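Local structure of possible thiamine biosynthesis enzyme (Candida albicans, 2X7Q) at residues A[60-64]-A[65-69]; A[217-220]-A[221-225]; A[205-208]-A[209-213]. The protein is of unknown function but adopts the periplasmic binding protein fold of the SsuA/TauA family, and probably binds a small solute. The protein carries 1 engineered substitution. All coordinates share one frame; numbering follows the deposited sequence.

How the contacts relate
All three contacts lie in the domain built on the mixed sheet of strands 46-50, 17-21, 69-73, 203-208 and 88-95, and illustrate how turns and helices are fitted to the ends and face of a sheet. Contact 1 comes first, where helix 55-63 leads into strand 69-73. Contact 3 follows, where strand 203-208 passes into helix 209-214, and contact 2 lies on the next helix, 216-235. Centres of contacts 1 and 3 are about 9 Å apart, 2 and 3 about 12 Å, 1 and 2 about 17 Å. D68 bonds to contact 3, I69 packs on I219 and F222, and I219 CD1 packs on S211 O and T207 OG1, joining helix ends and a helix face to one sheet.

Contact 1 of 3, residues A[60-64]-A[65-69]; sequences NLLNS and NEVDI. With CA (calcium ion), chain C.
The backbone carbonyl of L61 gathers the chain that leaves helix 55-63: L61 O receives a weak bond from E66 N at 2.9 Å. One residue further on, L62 O takes a weak bond from N65 N at 3.3 Å. N65 has positive phi (64°), and the pair formed by E66 N to L61 O and N65 N to L62 O makes the turn a Schellman motif, a common way to end a helix and redirect the chain, here into strand 69-73. V67 N adds a further weak bond to L61 O. V67 CG2 packs against both leucines. This methyl, set between its own backbone N and carbonyl carbon, meets L61 CB at 3.5 Å, a tight fit, and L62 CD2 at 3.7 Å, with the L62 and V67 side chains roughly perpendicular. A20 of strand 17-21 adjoins L61 and V67 as well. On the outer side the hydroxyl S64 OG lies 2.9 Å from E66 OE2 and 3.1 Å from N60 O; its single proton has both acceptors within reach. The N65 amide is engaged with the calcium ion and a water: OD1 coordinates the metal at 2.9 Å, and the water, which donates to L62 O, accepts a weak bond from ND2.

Contact 2 of 3, residues A[217-220]-A[221-225]; sequences DVIK and NFIDA
K220 and D224, one helical turn apart, carry the polar part of this contact on the partly exposed side of helix 216-235, in its first half. The lysine chain runs out extended from CA, with CG anti to the backbone N (chi1 176°), and bends only at its last torsion, which brings NZ back to D224 OD2 at 3.0 Å. The ammonium group approaches the syn lone pair of that oxygen. The two side chains slant across each other, and their i to i+4 spacing lets the salt bridge span one turn. A water molecule sits 2.9 Å from K220 O and 2.7 Å from D224 OD1, within reach of both. Nearby, N221 folds its amide back: ND2 gives D217 O a 2.8 Å bond, arriving above the carbonyl plane, while N221 N reaches the same oxygen only weakly, so that carbonyl has two donors.

Against this looser, watered side stands a close-packed one, where V218 and F222 rest on L17, and I219 and F222 on I69. In the turn itself I223 CG1 closes on I219 O at 3.2 Å, whereas I219 CG2 and I223 CD1 stay 4.3 Å apart. The result is an amphipathic helix with its apolar side against the sheet, as in the alpha/beta domains of periplasmic binding proteins.

Contact 3 of 3, residues A[205-208]-A[209-213]; sequences VATS and SDSLQ
S208 and S211 meet where strand 203-208 gives way to helix 209-214, and the S208 rotamer places its hydroxyl to cap the helix start. Its OG stands between its own backbone N and carbonyl carbon (chi1 64°), which turns the hydroxyl over the first helical turn. There it accepts the amide of S211 N at 3.3 Å, on an almost straight N-H line. The S208 carbonyl is used too: L212 N donates to S208 O at 3.0 Å. S208 is therefore an N-cap in the textbook sense, a short polar side chain whose hydroxyl stands in for the carbonyl that a preceding turn would have offered to the S211 N-H. The strand and helix segments run at 94° to each other, and S208 sits at the corner of this beta-to-alpha turn.

A water lies 2.7 Å from S208 OG and gives S211 OG a weak bond. The S211 hydroxyl has its strongest partner outside the two segments, in D68 OD1. With chi1 at -172°, T207 sends OG1 to D68 O, where it bonds, and leaves the methyl CG2 facing L212. The same OG1 touches S211 CB at 3.4 Å, while T207 CG2 meets L212 CB at 4.0 Å. The T207 and L212 side chains approach at about a right angle, and L212 CB also lies 3.3 Å from S208 O. H89 of strand 88-95 adjoins T207, S209 and L212. The D210 carboxylate comes to about 3 Å (nearest atoms) from the calcium ion bound by N65 OD1, while D210 CB is 3.9 Å from S208 OG.

Contact 1 of 3, residues A[60-64]-A[65-69]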
loop_
_atom_site.group_PDB
_atom_site.type_symbol
_atom_site.label_atom_id
_atom_site.label_comp_id
_atom_site.label_asym_id
_atom_site.label_seq_id
_atom_site.Cartn_x
_atom_site.Cartn_y
_atom_site.Cartn_z
ATOM N N ASN A 60 -0.924 2.882 12.892
ATOM C CA ASN A 60 -1.008 2.707 14.336
ATOM C C ASN A 60 0.375 2.576 14.970
ATOM O O ASN A 60 0.635 3.123 16.040
ATOM C CB ASN A 60 -1.865 1.486 14.684
ATOM C CG ASN A 60 -3.328 1.690 14.358
ATOM O OD1 ASN A 60 -3.768 2.810 14.111
ATOM N ND2 ASN A 60 -4.091 0.604 14.360
ATOM N N LEU A 61 1.258 1.845 14.299
ATOM C CA LEU A 61 2.621 1.651 14.777
ATOM C C LEU A 61 3.395 2.968 14.768
ATOM O O LEU A 61 4.218 3.218 15.647
ATOM C CB LEU A 61 3.342 0.601 13.928
ATOM C CG LEU A 61 2.755 -0.812 13.959
ATOM C CD1 LEU A 61 3.475 -1.720 12.975
ATOM C CD2 LEU A 61 2.809 -1.390 15.365
ATOM N N LEU A 62 3.130 3.806 13.771
ATOM C CA LEU A 62 3.761 5.118 13.692
ATOM C C LEU A 62 3.238 6.026 14.798
ATOM O O LEU A 62 3.987 6.813 15.375
ATOM C CB LEU A 62 3.509 5.759 12.325
ATOM C CG LEU A 62 4.147 5.072 11.117
ATOM C CD1 LEU A 62 3.780 5.800 9.835
ATOM C CD2 LEU A 62 5.655 5.001 11.283
ATOM N N ASN A 63 1.948 5.903 15.093
ATOM C CA ASN A 63 1.314 6.708 16.130
ATOM C C ASN A 63 1.812 6.362 17.528
ATOM O O ASN A 63 1.923 7.234 18.386
ATOM C CB ASN A 63 -0.208 6.561 16.065
ATOM C CG ASN A 63 -0.804 7.183 14.817
ATOM O OD1 ASN A 63 -0.130 7.912 14.089
ATOM N ND2 ASN A 63 -2.078 6.901 14.567
ATOM N N SER A 64 2.110 5.087 17.752
ATOM C CA SER A 64 2.573 4.625 19.055
ATOM C C SER A 64 4.098 4.636 19.145
ATOM O O SER A 64 4.670 4.264 20.171
ATOM C CB SER A 64 2.040 3.221 19.347
ATOM O OG SER A 64 2.458 2.303 18.353
ATOM N N ASN A 65 4.745 5.062 18.063
ATOM C CA ASN A 65 6.203 5.124 17.996
ATOM C C ASN A 65 6.874 3.757 18.104
ATOM O O ASN A 65 8.055 3.664 18.439
ATOM C CB ASN A 65 6.762 6.067 19.064
ATOM C CG ASN A 65 6.289 7.491 18.890
ATOM O OD1 ASN A 65 6.004 8.181 19.865
ATOM N ND2 ASN A 65 6.205 7.942 17.644
ATOM N N GLU A 66 6.121 2.698 17.823
ATOM C CA GLU A 66 6.683 1.353 17.830
ATOM C C GLU A 66 7.651 1.181 16.667
ATOM O O GLU A 66 8.585 0.384 16.739
ATOM C CB GLU A 66 5.576 0.302 17.764
ATOM C CG GLU A 66 4.664 0.297 18.985
ATOM C CD GLU A 66 3.618 -0.801 18.923
ATOM O OE1 GLU A 66 3.982 -1.957 18.613
ATOM O OE2 GLU A 66 2.431 -0.509 19.187
ATOM N N VAL A 67 7.422 1.941 15.600
ATOM C CA VAL A 67 8.301 1.921 14.438
ATOM C C VAL A 67 8.592 3.340 13.965
ATOM O O VAL A 67 7.811 4.259 14.216
ATOM C CB VAL A 67 7.699 1.110 13.279
ATOM C CG1 VAL A 67 7.446 -0.326 13.707
ATOM C CG2 VAL A 67 6.414 1.762 12.790
ATOM N N ASP A 68 9.716 3.508 13.277
ATOM C CA ASP A 68 10.138 4.816 12.796
ATOM C C ASP A 68 9.656 5.075 11.372
ATOM O O ASP A 68 9.310 6.202 11.019
ATOM C CB ASP A 68 11.661 4.933 12.859
ATOM C CG ASP A 68 12.205 4.728 14.258
ATOM O OD1 ASP A 68 11.888 5.544 15.145
ATOM O OD2 ASP A 68 12.957 3.753 14.471
ATOM N N ILE A 69 9.629 4.022 10.561
ATOM C CA ILE A 69 9.236 4.140 9.161
ATOM C C ILE A 69 8.218 3.068 8.774
ATOM O O ILE A 69 8.254 1.949 9.292
ATOM C CB ILE A 69 10.464 4.043 8.224
ATOM C CG1 ILE A 69 11.480 5.136 8.561
ATOM C CG2 ILE A 69 10.042 4.137 6.768
ATOM C CD1 ILE A 69 12.684 5.157 7.644
HETATM CA CA CA C . 4.966 10.850 20.306
HETATM O O HOH W 1 3.722 9.461 16.092
#

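Contact 2 of 3, residues A[217-220]-A[221-225]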
loop_
_atom_site.group_PDB
_atom_site.type_symbol
_atom_site.label_atom_id
_atom_site.label_comp_id
_atom_site.label_asym_id
_atom_site.label_seq_id
_atom_site.Cartn_x
_atom_site.Cartn_y
_atom_site.Cartn_z
ATOM N N ASP A 217 18.806 12.047 9.606
ATOM C CA ASP A 217 19.981 11.626 8.844
ATOM C C ASP A 217 19.952 10.136 8.499
ATOM O O ASP A 217 20.352 9.734 7.406
ATOM C CB ASP A 217 21.270 11.967 9.597
ATOM C CG ASP A 217 21.509 13.457 9.690
ATOM O OD1 ASP A 217 20.610 14.232 9.307
ATOM O OD2 ASP A 217 22.597 13.859 10.148
ATOM N N VAL A 218 19.475 9.320 9.434
ATOM C CA VAL A 218 19.402 7.877 9.223
ATOM C C VAL A 218 18.304 7.505 8.230
ATOM O O VAL A 218 18.478 6.601 7.414
ATOM C CB VAL A 218 19.210 7.120 10.554
ATOM C CG1 VAL A 218 18.357 7.936 11.509
ATOM C CG2 VAL A 218 18.605 5.749 10.315
ATOM N N ILE A 219 17.179 8.210 8.297
ATOM C CA ILE A 219 16.088 7.986 7.354
ATOM C C ILE A 219 16.554 8.213 5.915
ATOM O O ILE A 219 16.186 7.463 5.010
ATOM C CB ILE A 219 14.876 8.892 7.654
ATOM C CG1 ILE A 219 14.241 8.515 8.994
ATOM C CG2 ILE A 219 13.844 8.784 6.544
ATOM C CD1 ILE A 219 13.072 9.401 9.390
ATOM N N LYS A 220 17.368 9.247 5.711
ATOM C CA LYS A 220 17.909 9.546 4.385
ATOM C C LYS A 220 18.735 8.376 3.857
ATOM O O LYS A 220 18.544 7.923 2.726
ATOM C CB LYS A 220 18.766 10.818 4.413
ATOM C CG LYS A 220 19.437 11.149 3.079
ATOM C CD LYS A 220 20.373 12.346 3.211
ATOM C CE LYS A 220 21.105 12.625 1.898
ATOM N NZ LYS A 220 21.892 11.434 1.441
ATOM N N ASN A 221 19.662 7.897 4.681
ATOM C CA ASN A 221 20.498 6.757 4.318
ATOM C C ASN A 221 19.670 5.506 4.027
ATOM O O ASN A 221 20.006 4.717 3.145
ATOM C CB ASN A 221 21.525 6.468 5.419
ATOM C CG ASN A 221 22.674 7.452 5.416
ATOM O OD1 ASN A 221 23.585 7.358 4.594
ATOM N ND2 ASN A 221 22.631 8.412 6.331
ATOM N N PHE A 222 18.591 5.325 4.783
ATOM C CA PHE A 222 17.686 4.204 4.557
ATOM C C PHE A 222 17.073 4.290 3.165
ATOM O O PHE A 222 17.023 3.299 2.439
ATOM C CB PHE A 222 16.583 4.175 5.618
ATOM C CG PHE A 222 15.485 3.192 5.323
ATOM C CD1 PHE A 222 15.660 1.840 5.573
ATOM C CD2 PHE A 222 14.276 3.620 4.799
ATOM C CE1 PHE A 222 14.648 0.933 5.302
ATOM C CE2 PHE A 222 13.263 2.719 4.527
ATOM C CZ PHE A 222 13.450 1.375 4.777
ATOM N N ILE A 223 16.605 5.479 2.800
ATOM C CA ILE A 223 16.020 5.700 1.484
ATOM C C ILE A 223 17.042 5.435 0.384
ATOM O O ILE A 223 16.724 4.822 -0.635
ATOM C CB ILE A 223 15.470 7.132 1.342
ATOM C CG1 ILE A 223 14.348 7.374 2.355
ATOM C CG2 ILE A 223 14.971 7.374 -0.070
ATOM C CD1 ILE A 223 13.728 8.752 2.264
ATOM N N ASP A 224 18.271 5.894 0.598
ATOM C CA ASP A 224 19.350 5.658 -0.356
ATOM C C ASP A 224 19.628 4.162 -0.495
ATOM O O ASP A 224 19.902 3.674 -1.588
ATOM C CB ASP A 224 20.621 6.397 0.067
ATOM C CG ASP A 224 20.491 7.900 -0.067
ATOM O OD1 ASP A 224 19.540 8.358 -0.729
ATOM O OD2 ASP A 224 21.347 8.626 0.478
ATOM N N ALA A 225 19.551 3.439 0.618
ATOM C CA ALA A 225 19.760 1.996 0.608
ATOM C C ALA A 225 18.641 1.309 -0.167
ATOM O O ALA A 225 18.879 0.355 -0.904
ATOM C CB ALA A 225 19.833 1.460 2.028
HETATM O O HOH W 2 17.674 9.785 0.674
#

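Contact 3 of 3, residues A[205-208]-A[209-213]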
loop_
_atom_site.group_PDB
_atom_site.type_symbol
_atom_site.label_atom_id
_atom_site.label_comp_id
_atom_site.label_asym_id
_atom_site.label_seq_id
_atom_site.Cartn_x
_atom_site.Cartn_y
_atom_site.Cartn_z
ATOM N N VAL A 205 6.751 5.984 1.221
ATOM C CA VAL A 205 7.493 5.809 2.463
ATOM C C VAL A 205 7.059 6.875 3.465
ATOM O O VAL A 205 7.184 8.070 3.200
ATOM C CB VAL A 205 9.011 5.913 2.234
ATOM C CG1 VAL A 205 9.759 5.786 3.554
ATOM C CG2 VAL A 205 9.472 4.850 1.249
ATOM N N ALA A 206 6.540 6.442 4.611
ATOM C CA ALA A 206 6.037 7.381 5.609
ATOM C C ALA A 206 6.781 7.279 6.936
ATOM O O ALA A 206 7.401 6.257 7.240
ATOM C CB ALA A 206 4.542 7.188 5.818
ATOM N N THR A 207 6.704 8.349 7.722
ATOM C CA THR A 207 7.335 8.390 9.035
ATOM C C THR A 207 6.502 9.243 9.984
ATOM O O THR A 207 5.499 9.832 9.580
ATOM C CB THR A 207 8.762 8.963 8.957
ATOM O OG1 THR A 207 9.409 8.824 10.228
ATOM C CG2 THR A 207 8.726 10.433 8.566
ATOM N N SER A 208 6.916 9.304 11.244
ATOM C CA SER A 208 6.220 10.103 12.242
ATOM C C SER A 208 6.962 11.410 12.490
ATOM O O SER A 208 8.115 11.562 12.088
ATOM C CB SER A 208 6.088 9.324 13.547
ATOM O OG SER A 208 7.358 9.058 14.111
ATOM N N SER A 209 6.290 12.352 13.146
ATOM C CA SER A 209 6.901 13.634 13.474
ATOM C C SER A 209 8.076 13.438 14.424
ATOM O O SER A 209 9.070 14.163 14.357
ATOM C CB SER A 209 5.869 14.581 14.093
ATOM O OG SER A 209 4.863 14.926 13.157
ATOM N N ASP A 210 7.954 12.453 15.308
ATOM C CA ASP A 210 9.019 12.131 16.249
ATOM C C ASP A 210 10.290 11.707 15.519
ATOM O O ASP A 210 11.345 12.319 15.678
ATOM C CB ASP A 210 8.572 11.015 17.199
ATOM C CG ASP A 210 7.490 11.463 18.159
ATOM O OD1 ASP A 210 7.792 11.617 19.361
ATOM O OD2 ASP A 210 6.342 11.666 17.712
ATOM N N SER A 211 10.175 10.655 14.715
ATOM C CA SER A 211 11.318 10.089 14.009
ATOM C C SER A 211 11.927 11.060 13.000
ATOM O O SER A 211 13.135 11.049 12.771
ATOM C CB SER A 211 10.920 8.787 13.308
ATOM O OG SER A 211 10.458 7.826 14.238
ATOM N N LEU A 212 11.091 11.898 12.398
ATOM C CA LEU A 212 11.560 12.816 11.363
ATOM C C LEU A 212 12.512 13.876 11.912
ATOM O O LEU A 212 13.439 14.301 11.224
ATOM C CB LEU A 212 10.379 13.478 10.644
ATOM C CG LEU A 212 10.738 14.425 9.494
ATOM C CD1 LEU A 212 11.679 13.748 8.507
ATOM C CD2 LEU A 212 9.486 14.925 8.789
ATOM N N GLN A 213 12.287 14.295 13.154
ATOM C CA GLN A 213 13.119 15.326 13.773
ATOM C C GLN A 213 14.221 14.728 14.639
ATOM O O GLN A 213 15.175 15.411 15.006
ATOM C CB GLN A 213 12.268 16.299 14.600
ATOM C CG GLN A 213 11.717 15.719 15.901
ATOM C CD GLN A 213 11.155 16.793 16.817
ATOM O OE1 GLN A 213 11.815 17.794 17.097
ATOM N NE2 GLN A 213 9.937 16.582 17.298
HETATM O O HOH W 3 7.447 6.698 15.377
#